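Local coordinates for protein PA1221 (Pseudomonas aeruginosa, PDB 4DG8) that belongs to the ANL superfamily of AMP-binding enzymes, carries a phosphopantetheine attachment region as well, and holds adenosine monophosphate in this model, at residues I91-A96 against L129-T134; A218-W223 against T315-C320; L240-L245 against V268-D273; R121-R126 against G373-A378. All blocks are in the same frame, centred on the assembly; numbering follows the deposited sequence.

All four contacts fall within the AMP-binding enzyme region of the chain. Contact 2 lies near the nucleotide: the side chain of Phe317 is about 7 Å from the bound adenosine monophosphate. Contact 1 touches contact 2 directly although their centres are 21 Å apart, because Ile91 and Leu94 of helix 88-99 pack on Ile222 of helix 217-226. Contacts 1 and 4 adjoin in sequence and use the two ends of strand 125-130, so both involve the same seven-stranded mixed sheet. Contact 3 is a surface contact; its nearest atoms are about 8 Å from contact 2, while its centre is 39 Å from that of contact 4, on the opposite side of the chain's centre.

Contact 1: I91-A96 against L129-T134; sequences ITCLLA and LDCSTT
Cys93 reaches out from helix 88-99 and meets Leu129 at the end of strand 125-130 and Cys131 just past it. Its CB already feels the leucine, lying 4.0 Å from Leu129 CD1. One bond further out, Cys93 SG takes up two contacts: it is 3.6 Å from Leu129 CD1 and 3.5 Å from Cys131 SG. The two sulfurs simply pack against each other, for they are much too far apart for a disulfide. Cys93 SG stands anti to its carbonyl carbon (chi1 -80°), a setting that carries the thiol off the helix toward Leu129 and Cys131. Cys131 SG adopts the same kind of rotamer and comes to meet it tip to tip, while Leu129 offers one methyl of its fork. All three residues are buried, and Val146 also touches Cys93.

Beyond the strand the chain turns away from the helix. Asp130 OD1 accepts from Ser132 N at 2.9 Å, closing an Asx turn, and also takes a bond from Ser132 OG at 2.6 Å, so one carboxylate oxygen holds the backbone and the side chain of the same residue. Strand 125-130 lies between strands 79-83 and 143-145, and its neighbour 79-83 leads directly into helix 88-99. The contact is thus the apolar seam between a helix and the parallel part of a mixed sheet, the layered alpha/beta build of the AMP-binding enzyme fold.

Contact 2: A218-W223 against T315-C320; sequences ATLEIW and TTFTCC
Thr219 and Thr316 meet at a slant, with the hydroxyl of one laid against the carbon skeleton of the other: Thr316 OG1 sits 3.6 Å from Thr219 CB. The polar end of Thr219 has its own partner, since OG1 is hydrogen-bonded to the hydroxyl of Tyr168. One residue along the helix, Leu220 approaches Phe317 obliquely. A trans chi1 (173°) extends the leucine toward the ring, and Leu220 CD2 stops 3.7 Å from Phe317 CE2 and 3.9 Å from Phe317 CZ. Helix 217-226 here faces the loop that precedes strand 319-322 of a five-stranded mixed sheet; where loop passes into strand, Thr318 and Cys319 together pair with Tyr309, a classic beta bulge. The nucleotide pocket is near: the side chain of Phe317 is about 7 Å from the bound adenosine monophosphate and about 4 Å from a bound (R,R)-2,3-butanediol, probably from the crystallisation liquor. The phenyl ring is backed from within its own segment, Thr316 CG2 sitting 3.8 Å over one face of Phe317, away from the ring centre. That methyl also approaches the leucine, with Thr316 CG2 4.3 Å from Leu220 CB. Thr316 N is bonded to the carboxylate of Asp216, just ahead of the helix.

Contact 3: L240-L245 against V268-D273; sequences LDPGVL and VDLDPD
Apolar contact comes first: Pro242, in the opening turn of helix 242-250, sets its ring against Leu270 at the end of helix 261-270 and Asp271 just beyond it. The ring and the leucine side chain cross at about a right angle, with Pro242 CG 4.0 Å from Leu270 CD1 and 4.1 Å from Leu270 CB. The next ring atom turns to the aspartate, Pro242 CB lying 3.9 Å from Asp271 CB.

A carbon-oxygen van der Waals contact adds to this, Pro242 CB being 3.7 Å from Asp271 OD2. The carboxylate is swung across toward helix 242-250 by a trans chi1 (173°), and OD2 forms a salt bridge with Arg246, just past the 240-245 segment. The proline therefore packs beside an ion pair linking the exit of helix 261-270 to helix 242-250.

Hydrogen bonding secures the start of the first helix. Asp241 OD1 accepts from Val244 N at 2.8 Å with a nearly straight N-H...O angle of 172°, and Leu245 N bonds to Asp241 O at 2.9 Å.

The surface arrangement is an Asp N-cap followed by proline in the first helical turn, brought up against the C-terminal end of a second helix, within a helix-strand-helix succession of the alpha/beta fold.

Contact 4: R121-R126 against G373-A378; sequences RQVDCR and GYRNDA
Gln122 folds back over Asn376, its side chain bent at chi2 so that the amide oxygen comes round to meet the asparagine. Asn376 ND2 donates to Gln122 OE1 at 2.7 Å with an N-H...O angle of 151°. The two amides are far from coplanar, their planes 71° apart, and the donor lies 28° off the carbonyl plane of the glutamine. Gln122 OE1 also rests 3.2 Å from Asn376 CB, so the glutamine tip lies alongside the asparagine as well as bonding to its end.

Both amides have further partners. Gln122 NE2 reaches Glu118 one turn back in the helix, while Asn376 ND2 also bonds to the carbonyl of Pro179 and its OD1 takes the backbone N of Ala181. Four bonds thus fix the rotation of the pair.

Alongside, Val123 CG1 comes to 4.4 Å from Arg375 CB, a loose apolar touch. A water extends this side: it donates to Val123 O at 2.9 Å and accepts a weak bond from Arg375 NE at 3.1 Å. Arg375 NH1 is hydrogen-bonded to Gln372 OE1.

Asn376 sits in the type I turn from Tyr374 to Asp377, closed by Asp377 N to Tyr374 O at 3.0 Å. Across the contact, a Schellman motif at Asp124 follows helix 113-123. The contact joins that helix end to the turn following the short, weakly bonded outermost strand 373-374, beside strand 180-185 of the same mixed sheet.

Contact 1: I91-A96 against L129-T134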
loop_
_atom_site.group_PDB
_atom_site.type_symbol
_atom_site.label_atom_id
_atom_site.label_comp_id
_atom_site.label_asym_id
_atom_site.label_seq_id
_atom_site.Cartn_x
_atom_site.Cartn_y
_atom_site.Cartn_z
ATOM N N ILE A 91 -0.077 5.493 15.397
ATOM C CA ILE A 91 0.787 4.322 15.551
ATOM C C ILE A 91 0.387 3.478 16.777
ATOM O O ILE A 91 0.245 2.240 16.705
ATOM C CB ILE A 91 2.280 4.754 15.704
ATOM C CG1 ILE A 91 2.759 5.576 14.499
ATOM C CG2 ILE A 91 3.175 3.530 15.952
ATOM C CD1 ILE A 91 2.645 4.865 13.159
ATOM N N THR A 92 0.209 4.159 17.907
ATOM C CA THR A 92 -0.290 3.503 19.111
ATOM C C THR A 92 -1.660 2.831 18.872
ATOM O O THR A 92 -1.919 1.723 19.372
ATOM C CB THR A 92 -0.379 4.509 20.272
ATOM O OG1 THR A 92 0.874 5.196 20.392
ATOM C CG2 THR A 92 -0.721 3.819 21.589
ATOM N N CYS A 93 -2.535 3.490 18.121
ATOM C CA CYS A 93 -3.826 2.882 17.775
ATOM C C CYS A 93 -3.634 1.571 17.042
ATOM O O CYS A 93 -4.311 0.591 17.330
ATOM C CB CYS A 93 -4.656 3.799 16.866
ATOM S SG CYS A 93 -5.513 5.113 17.710
ATOM N N LEU A 94 -2.728 1.562 16.068
ATOM C CA LEU A 94 -2.542 0.349 15.272
ATOM C C LEU A 94 -2.102 -0.799 16.171
ATOM O O LEU A 94 -2.584 -1.938 16.037
ATOM C CB LEU A 94 -1.497 0.560 14.166
ATOM C CG LEU A 94 -1.792 1.647 13.125
ATOM C CD1 LEU A 94 -0.682 1.647 12.092
ATOM C CD2 LEU A 94 -3.147 1.419 12.450
ATOM N N LEU A 95 -1.175 -0.511 17.087
ATOM C CA LEU A 95 -0.709 -1.594 17.952
ATOM C C LEU A 95 -1.814 -2.044 18.922
ATOM O O LEU A 95 -1.931 -3.227 19.219
ATOM C CB LEU A 95 0.568 -1.194 18.724
ATOM C CG LEU A 95 1.187 -2.230 19.663
ATOM C CD1 LEU A 95 1.554 -3.517 18.894
ATOM C CD2 LEU A 95 2.420 -1.648 20.386
ATOM N N ALA A 96 -2.598 -1.099 19.442
ATOM C CA ALA A 96 -3.631 -1.445 20.423
ATOM C C ALA A 96 -4.727 -2.301 19.756
ATOM O O ALA A 96 -5.255 -3.263 20.349
ATOM C CB ALA A 96 -4.219 -0.187 21.035
ATOM N N LEU A 129 -11.331 5.289 15.399
ATOM C CA LEU A 129 -10.524 6.015 16.374
ATOM C C LEU A 129 -10.018 7.286 15.721
ATOM O O LEU A 129 -9.189 7.227 14.829
ATOM C CB LEU A 129 -9.338 5.154 16.802
ATOM C CG LEU A 129 -9.727 3.881 17.552
ATOM C CD1 LEU A 129 -8.485 3.083 17.914
ATOM C CD2 LEU A 129 -10.519 4.265 18.804
ATOM N N ASP A 130 -10.500 8.436 16.183
ATOM C CA ASP A 130 -10.163 9.698 15.539
ATOM C C ASP A 130 -8.921 10.259 16.191
ATOM O O ASP A 130 -8.951 10.610 17.365
ATOM C CB ASP A 130 -11.324 10.694 15.702
ATOM C CG ASP A 130 -11.091 11.999 14.944
ATOM O OD1 ASP A 130 -9.944 12.275 14.554
ATOM O OD2 ASP A 130 -12.056 12.753 14.739
ATOM N N CYS A 131 -7.816 10.308 15.449
ATOM C CA CYS A 131 -6.558 10.813 15.997
ATOM C C CYS A 131 -6.255 12.251 15.627
ATOM O O CYS A 131 -5.208 12.763 16.011
ATOM C CB CYS A 131 -5.367 9.937 15.584
ATOM S SG CYS A 131 -5.459 8.262 16.193
ATOM N N SER A 132 -7.135 12.898 14.864
ATOM C CA SER A 132 -6.855 14.267 14.429
ATOM C C SER A 132 -6.740 15.188 15.637
ATOM O O SER A 132 -7.324 14.938 16.693
ATOM C CB SER A 132 -7.928 14.780 13.470
ATOM O OG SER A 132 -9.209 14.743 14.073
ATOM N N THR A 133 -5.946 16.233 15.508
ATOM C CA THR A 133 -5.887 17.210 16.576
ATOM C C THR A 133 -7.058 18.179 16.440
ATOM O O THR A 133 -7.697 18.549 17.425
ATOM C CB THR A 133 -4.562 17.967 16.559
ATOM O OG1 THR A 133 -4.440 18.664 15.315
ATOM C CG2 THR A 133 -3.402 16.987 16.711
ATOM N N THR A 134 -7.337 18.581 15.205
ATOM C CA THR A 134 -8.405 19.537 14.937
ATOM C C THR A 134 -9.726 18.817 14.645
ATOM O O THR A 134 -9.750 17.840 13.892
ATOM C CB THR A 134 -8.034 20.485 13.772
ATOM O OG1 THR A 134 -9.156 21.318 13.453
ATOM C CG2 THR A 134 -7.620 19.695 12.535
#

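Contact 2: A218-W223 against T315-C320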
loop_
_atom_site.group_PDB
_atom_site.type_symbol
_atom_site.label_atom_id
_atom_site.label_comp_id
_atom_site.label_asym_id
_atom_site.label_seq_id
_atom_site.Cartn_x
_atom_site.Cartn_y
_atom_site.Cartn_z
ATOM N N ALA A 218 2.687 1.305 3.682
ATOM C CA ALA A 218 2.706 1.638 5.097
ATOM C C ALA A 218 3.091 0.443 5.953
ATOM O O ALA A 218 3.799 0.591 6.949
ATOM C CB ALA A 218 1.348 2.203 5.550
ATOM N N THR A 219 2.616 -0.738 5.575
ATOM C CA THR A 219 2.937 -1.942 6.337
ATOM C C THR A 219 4.445 -2.104 6.480
ATOM O O THR A 219 4.962 -2.468 7.557
ATOM C CB THR A 219 2.378 -3.190 5.648
ATOM O OG1 THR A 219 0.974 -3.004 5.421
ATOM C CG2 THR A 219 2.607 -4.422 6.514
ATOM N N LEU A 220 5.156 -1.848 5.386
ATOM C CA LEU A 220 6.613 -1.917 5.427
ATOM C C LEU A 220 7.196 -0.765 6.260
ATOM O O LEU A 220 8.093 -0.970 7.092
ATOM C CB LEU A 220 7.190 -1.865 4.012
ATOM C CG LEU A 220 8.714 -1.757 3.957
ATOM C CD1 LEU A 220 9.349 -3.013 4.570
ATOM C CD2 LEU A 220 9.154 -1.559 2.519
ATOM N N GLU A 221 6.723 0.451 6.005
ATOM C CA GLU A 221 7.312 1.602 6.702
ATOM C C GLU A 221 7.209 1.498 8.228
ATOM O O GLU A 221 8.147 1.816 8.958
ATOM C CB GLU A 221 6.678 2.899 6.218
ATOM C CG GLU A 221 6.975 3.181 4.748
ATOM C CD GLU A 221 6.177 4.342 4.205
ATOM O OE1 GLU A 221 5.501 5.042 4.996
ATOM O OE2 GLU A 221 6.238 4.549 2.978
ATOM N N ILE A 222 6.055 1.053 8.695
ATOM C CA ILE A 222 5.785 0.975 10.118
ATOM C C ILE A 222 6.349 -0.295 10.724
ATOM O O ILE A 222 7.226 -0.245 11.598
ATOM C CB ILE A 222 4.284 1.105 10.389
ATOM C CG1 ILE A 222 3.821 2.493 9.925
ATOM C CG2 ILE A 222 3.973 0.865 11.883
ATOM C CD1 ILE A 222 2.290 2.634 9.733
ATOM N N TRP A 223 5.857 -1.443 10.257
ATOM C CA TRP A 223 6.247 -2.693 10.888
ATOM C C TRP A 223 7.682 -3.112 10.556
ATOM O O TRP A 223 8.315 -3.817 11.326
ATOM C CB TRP A 223 5.222 -3.789 10.583
ATOM C CG TRP A 223 3.867 -3.352 11.049
ATOM C CD1 TRP A 223 2.802 -2.997 10.272
ATOM C CD2 TRP A 223 3.462 -3.147 12.408
ATOM N NE1 TRP A 223 1.744 -2.603 11.068
ATOM C CE2 TRP A 223 2.124 -2.680 12.382
ATOM C CE3 TRP A 223 4.098 -3.311 13.647
ATOM C CZ2 TRP A 223 1.395 -2.403 13.555
ATOM C CZ3 TRP A 223 3.376 -3.027 14.817
ATOM C CH2 TRP A 223 2.038 -2.589 14.757
ATOM N N THR A 315 0.103 -8.966 0.248
ATOM C CA THR A 315 0.668 -8.210 1.368
ATOM C C THR A 315 1.955 -7.441 1.033
ATOM O O THR A 315 3.052 -7.908 1.359
ATOM C CB THR A 315 0.874 -9.093 2.637
ATOM O OG1 THR A 315 -0.290 -9.906 2.854
ATOM C CG2 THR A 315 1.133 -8.204 3.898
ATOM N N THR A 316 1.819 -6.271 0.393
ATOM C CA THR A 316 2.999 -5.447 0.091
ATOM C C THR A 316 3.897 -5.958 -1.040
ATOM O O THR A 316 3.817 -5.436 -2.159
ATOM C CB THR A 316 3.788 -5.082 1.355
ATOM O OG1 THR A 316 2.873 -4.589 2.344
ATOM C CG2 THR A 316 4.831 -4.001 1.047
ATOM N N PHE A 317 4.900 -6.757 -0.719
ATOM C CA PHE A 317 5.810 -7.265 -1.740
ATOM C C PHE A 317 5.602 -8.740 -2.056
ATOM O O PHE A 317 5.270 -9.547 -1.194
ATOM C CB PHE A 317 7.268 -7.092 -1.295
ATOM C CG PHE A 317 7.711 -5.673 -1.191
ATOM C CD1 PHE A 317 7.138 -4.690 -1.988
ATOM C CD2 PHE A 317 8.745 -5.320 -0.316
ATOM C CE1 PHE A 317 7.571 -3.372 -1.899
ATOM C CE2 PHE A 317 9.169 -4.009 -0.223
ATOM C CZ PHE A 317 8.574 -3.032 -1.006
ATOM N N THR A 318 5.855 -9.070 -3.312
ATOM C CA THR A 318 5.854 -10.433 -3.807
ATOM C C THR A 318 7.287 -10.758 -4.228
ATOM O O THR A 318 7.856 -11.754 -3.799
ATOM C CB THR A 318 4.834 -10.629 -4.943
ATOM O OG1 THR A 318 3.513 -10.456 -4.408
ATOM C CG2 THR A 318 4.942 -12.019 -5.518
ATOM N N CYS A 319 7.840 -9.946 -5.125
ATOM C CA CYS A 319 9.259 -10.040 -5.457
ATOM C C CYS A 319 10.007 -8.745 -5.139
ATOM O O CYS A 319 9.445 -7.656 -5.234
ATOM C CB CYS A 319 9.444 -10.367 -6.938
ATOM S SG CYS A 319 8.589 -11.847 -7.495
ATOM N N CYS A 320 11.276 -8.871 -4.760
ATOM C CA CYS A 320 12.167 -7.718 -4.692
ATOM C C CYS A 320 13.464 -8.020 -5.401
ATOM O O CYS A 320 13.857 -9.184 -5.543
ATOM C CB CYS A 320 12.476 -7.318 -3.256
ATOM S SG CYS A 320 11.052 -6.735 -2.363
#

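Contact 3: L240-L245 against V268-D273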
loop_
_atom_site.group_PDB
_atom_site.type_symbol
_atom_site.label_atom_id
_atom_site.label_comp_id
_atom_site.label_asym_id
_atom_site.label_seq_id
_atom_site.Cartn_x
_atom_site.Cartn_y
_atom_site.Cartn_z
ATOM N N LEU A 240 5.870 15.205 1.186
ATOM C CA LEU A 240 7.260 14.838 0.982
ATOM C C LEU A 240 7.805 15.447 -0.313
ATOM O O LEU A 240 7.247 15.253 -1.390
ATOM C CB LEU A 240 7.433 13.323 0.987
ATOM C CG LEU A 240 8.901 12.915 1.128
ATOM C CD1 LEU A 240 9.380 13.153 2.552
ATOM C CD2 LEU A 240 9.113 11.474 0.728
ATOM N N ASP A 241 8.896 16.192 -0.174
ATOM C CA ASP A 241 9.602 16.810 -1.281
ATOM C C ASP A 241 11.091 16.803 -0.889
ATOM O O ASP A 241 11.443 16.217 0.126
ATOM C CB ASP A 241 9.078 18.232 -1.570
ATOM C CG ASP A 241 9.289 19.190 -0.413
ATOM O OD1 ASP A 241 10.141 18.921 0.475
ATOM O OD2 ASP A 241 8.591 20.231 -0.395
ATOM N N PRO A 242 11.972 17.416 -1.700
ATOM C CA PRO A 242 13.404 17.314 -1.368
ATOM C C PRO A 242 13.760 17.933 -0.030
ATOM O O PRO A 242 14.568 17.369 0.702
ATOM C CB PRO A 242 14.081 18.105 -2.484
ATOM C CG PRO A 242 13.131 17.985 -3.659
ATOM C CD PRO A 242 11.743 18.003 -3.029
ATOM N N GLY A 243 13.179 19.089 0.276
ATOM C CA GLY A 243 13.466 19.775 1.519
ATOM C C GLY A 243 13.000 18.975 2.721
ATOM O O GLY A 243 13.769 18.742 3.660
ATOM N N VAL A 244 11.742 18.544 2.689
ATOM C CA VAL A 244 11.178 17.747 3.784
ATOM C C VAL A 244 11.951 16.431 3.980
ATOM O O VAL A 244 12.236 16.042 5.108
ATOM C CB VAL A 244 9.656 17.474 3.595
ATOM C CG1 VAL A 244 9.145 16.482 4.626
ATOM C CG2 VAL A 244 8.848 18.783 3.658
ATOM N N LEU A 245 12.300 15.756 2.888
ATOM C CA LEU A 245 13.096 14.528 2.997
ATOM C C LEU A 245 14.458 14.817 3.630
ATOM O O LEU A 245 14.903 14.101 4.544
ATOM C CB LEU A 245 13.295 13.857 1.627
ATOM C CG LEU A 245 14.078 12.539 1.697
ATOM C CD1 LEU A 245 13.448 11.587 2.729
ATOM C CD2 LEU A 245 14.225 11.851 0.302
ATOM N N VAL A 268 14.423 12.715 -7.771
ATOM C CA VAL A 268 15.680 12.554 -8.481
ATOM C C VAL A 268 15.913 13.626 -9.538
ATOM O O VAL A 268 17.036 14.097 -9.676
ATOM C CB VAL A 268 15.823 11.136 -9.067
ATOM C CG1 VAL A 268 16.977 11.077 -10.063
ATOM C CG2 VAL A 268 16.045 10.147 -7.941
ATOM N N ASP A 269 14.850 14.004 -10.264
ATOM C CA ASP A 269 14.855 15.105 -11.249
ATOM C C ASP A 269 15.227 16.434 -10.602
ATOM O O ASP A 269 16.036 17.203 -11.130
ATOM C CB ASP A 269 13.441 15.341 -11.828
ATOM C CG ASP A 269 13.035 14.334 -12.907
ATOM O OD1 ASP A 269 13.911 13.663 -13.488
ATOM O OD2 ASP A 269 11.814 14.241 -13.186
ATOM N N LEU A 270 14.558 16.724 -9.490
ATOM C CA LEU A 270 14.705 17.995 -8.796
ATOM C C LEU A 270 16.020 18.155 -8.032
ATOM O O LEU A 270 16.695 19.158 -8.156
ATOM C CB LEU A 270 13.574 18.140 -7.774
ATOM C CG LEU A 270 12.163 18.424 -8.284
ATOM C CD1 LEU A 270 11.178 18.481 -7.113
ATOM C CD2 LEU A 270 12.145 19.715 -9.050
ATOM N N ASP A 271 16.293 17.213 -7.138
ATOM C CA ASP A 271 17.433 17.314 -6.240
ATOM C C ASP A 271 17.933 15.922 -5.831
ATOM O O ASP A 271 17.624 15.448 -4.737
ATOM C CB ASP A 271 17.047 18.145 -5.021
ATOM C CG ASP A 271 18.130 18.168 -3.958
ATOM O OD1 ASP A 271 19.313 17.947 -4.283
ATOM O OD2 ASP A 271 17.784 18.405 -2.789
ATOM N N PRO A 272 18.674 15.253 -6.717
ATOM C CA PRO A 272 19.082 13.876 -6.437
ATOM C C PRO A 272 19.901 13.772 -5.151
ATOM O O PRO A 272 19.928 12.696 -4.571
ATOM C CB PRO A 272 19.942 13.510 -7.656
ATOM C CG PRO A 272 20.421 14.808 -8.177
ATOM C CD PRO A 272 19.279 15.766 -7.953
ATOM N N ASP A 273 20.557 14.849 -4.715
ATOM C CA ASP A 273 21.257 14.809 -3.437
ATOM C C ASP A 273 20.317 14.708 -2.233
ATOM O O ASP A 273 20.793 14.466 -1.122
ATOM C CB ASP A 273 22.208 16.006 -3.248
ATOM C CG ASP A 273 23.489 15.888 -4.073
ATOM O OD1 ASP A 273 23.762 14.802 -4.635
ATOM O OD2 ASP A 273 24.237 16.887 -4.139
#

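Contact 4: R121-R126 against G373-A378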
loop_
_atom_site.group_PDB
_atom_site.type_symbol
_atom_site.label_atom_id
_atom_site.label_comp_id
_atom_site.label_asym_id
_atom_site.label_seq_id
_atom_site.Cartn_x
_atom_site.Cartn_y
_atom_site.Cartn_z
ATOM N N ARG A 121 -19.823 -0.336 6.266
ATOM C CA ARG A 121 -20.773 -1.437 6.159
ATOM C C ARG A 121 -20.143 -2.660 5.484
ATOM O O ARG A 121 -20.347 -3.790 5.921
ATOM C CB ARG A 121 -22.017 -1.007 5.393
ATOM C CG ARG A 121 -23.228 -1.925 5.601
ATOM C CD ARG A 121 -24.429 -1.453 4.775
ATOM N NE ARG A 121 -24.198 -1.569 3.334
ATOM C CZ ARG A 121 -24.334 -2.704 2.648
ATOM N NH1 ARG A 121 -24.696 -3.813 3.276
ATOM N NH2 ARG A 121 -24.117 -2.736 1.338
ATOM N N GLN A 122 -19.379 -2.440 4.420
ATOM C CA GLN A 122 -18.819 -3.557 3.663
ATOM C C GLN A 122 -17.999 -4.447 4.577
ATOM O O GLN A 122 -18.090 -5.669 4.491
ATOM C CB GLN A 122 -17.970 -3.090 2.469
ATOM C CG GLN A 122 -18.785 -2.598 1.279
ATOM C CD GLN A 122 -19.666 -3.702 0.682
ATOM O OE1 GLN A 122 -19.199 -4.812 0.425
ATOM N NE2 GLN A 122 -20.945 -3.403 0.480
ATOM N N VAL A 123 -17.173 -3.828 5.417
ATOM C CA VAL A 123 -16.346 -4.597 6.353
ATOM C C VAL A 123 -16.805 -4.690 7.820
ATOM O O VAL A 123 -16.059 -5.161 8.682
ATOM C CB VAL A 123 -14.883 -4.187 6.277
ATOM C CG1 VAL A 123 -14.389 -4.450 4.869
ATOM C CG2 VAL A 123 -14.732 -2.720 6.657
ATOM N N ASP A 124 -17.991 -4.174 8.106
ATOM C CA ASP A 124 -18.511 -4.152 9.468
ATOM C C ASP A 124 -17.556 -3.430 10.434
ATOM O O ASP A 124 -17.317 -3.880 11.553
ATOM C CB ASP A 124 -18.854 -5.569 9.946
ATOM C CG ASP A 124 -19.755 -5.565 11.164
ATOM O OD1 ASP A 124 -20.483 -4.565 11.366
ATOM O OD2 ASP A 124 -19.741 -6.560 11.922
ATOM N N CYS A 125 -17.031 -2.285 10.002
ATOM C CA CYS A 125 -16.171 -1.493 10.868
ATOM C C CYS A 125 -17.026 -0.918 11.978
ATOM O O CYS A 125 -17.963 -0.170 11.719
ATOM C CB CYS A 125 -15.524 -0.359 10.086
ATOM S SG CYS A 125 -14.432 0.700 11.084
ATOM N N ARG A 126 -16.692 -1.273 13.216
ATOM C CA ARG A 126 -17.574 -1.002 14.351
ATOM C C ARG A 126 -17.388 0.391 14.941
ATOM O O ARG A 126 -18.304 0.956 15.514
ATOM C CB ARG A 126 -17.394 -2.064 15.444
ATOM C CG ARG A 126 -17.435 -3.516 14.935
ATOM C CD ARG A 126 -18.837 -3.958 14.516
ATOM N NE ARG A 126 -19.727 -4.094 15.670
ATOM C CZ ARG A 126 -19.710 -5.116 16.521
ATOM N NH1 ARG A 126 -18.849 -6.114 16.351
ATOM N NH2 ARG A 126 -20.565 -5.143 17.540
ATOM N N GLY A 373 -8.529 -13.062 1.917
ATOM C CA GLY A 373 -9.383 -12.934 0.747
ATOM C C GLY A 373 -10.048 -11.574 0.680
ATOM O O GLY A 373 -9.622 -10.642 1.362
ATOM N N TYR A 374 -11.095 -11.454 -0.126
ATOM C CA TYR A 374 -11.824 -10.194 -0.179
ATOM C C TYR A 374 -12.912 -10.296 0.849
ATOM O O TYR A 374 -13.859 -11.056 0.685
ATOM C CB TYR A 374 -12.421 -9.957 -1.559
ATOM C CG TYR A 374 -11.364 -9.880 -2.621
ATOM C CD1 TYR A 374 -10.500 -8.784 -2.690
ATOM C CD2 TYR A 374 -11.210 -10.902 -3.541
ATOM C CE1 TYR A 374 -9.509 -8.716 -3.651
ATOM C CE2 TYR A 374 -10.225 -10.839 -4.512
ATOM C CZ TYR A 374 -9.378 -9.747 -4.558
ATOM O OH TYR A 374 -8.404 -9.685 -5.525
ATOM N N ARG A 375 -12.767 -9.513 1.909
ATOM C CA ARG A 375 -13.590 -9.674 3.095
ATOM C C ARG A 375 -15.061 -9.532 2.727
ATOM O O ARG A 375 -15.934 -10.198 3.291
ATOM C CB ARG A 375 -13.184 -8.630 4.141
ATOM C CG ARG A 375 -13.828 -8.821 5.497
ATOM C CD ARG A 375 -13.200 -9.996 6.267
ATOM N NE ARG A 375 -13.734 -9.982 7.620
ATOM C CZ ARG A 375 -13.496 -10.889 8.563
ATOM N NH1 ARG A 375 -12.694 -11.928 8.329
ATOM N NH2 ARG A 375 -14.058 -10.733 9.757
ATOM N N ASN A 376 -15.318 -8.658 1.761
ATOM C CA ASN A 376 -16.668 -8.371 1.301
ATOM C C ASN A 376 -17.128 -9.035 -0.008
ATOM O O ASN A 376 -18.221 -8.719 -0.497
ATOM C CB ASN A 376 -16.877 -6.855 1.223
ATOM C CG ASN A 376 -16.100 -6.227 0.100
ATOM O OD1 ASN A 376 -15.073 -6.764 -0.333
ATOM N ND2 ASN A 376 -16.598 -5.093 -0.409
ATOM N N ASP A 377 -16.292 -9.869 -0.626
ATOM C CA ASP A 377 -16.737 -10.582 -1.837
ATOM C C ASP A 377 -16.287 -12.048 -1.828
ATOM O O ASP A 377 -15.148 -12.357 -2.213
ATOM C CB ASP A 377 -16.127 -9.870 -3.050
ATOM C CG ASP A 377 -16.777 -10.260 -4.377
ATOM O OD1 ASP A 377 -17.324 -11.376 -4.499
ATOM O OD2 ASP A 377 -16.722 -9.424 -5.305
ATOM N N ALA A 378 -17.210 -12.954 -1.532
ATOM C CA ALA A 378 -16.860 -14.361 -1.369
ATOM C C ALA A 378 -16.590 -14.990 -2.733
ATOM O O ALA A 378 -15.624 -15.737 -2.905
ATOM C CB ALA A 378 -17.990 -15.118 -0.649
HETATM O O HOH W 1 -14.072 -7.254 9.069
#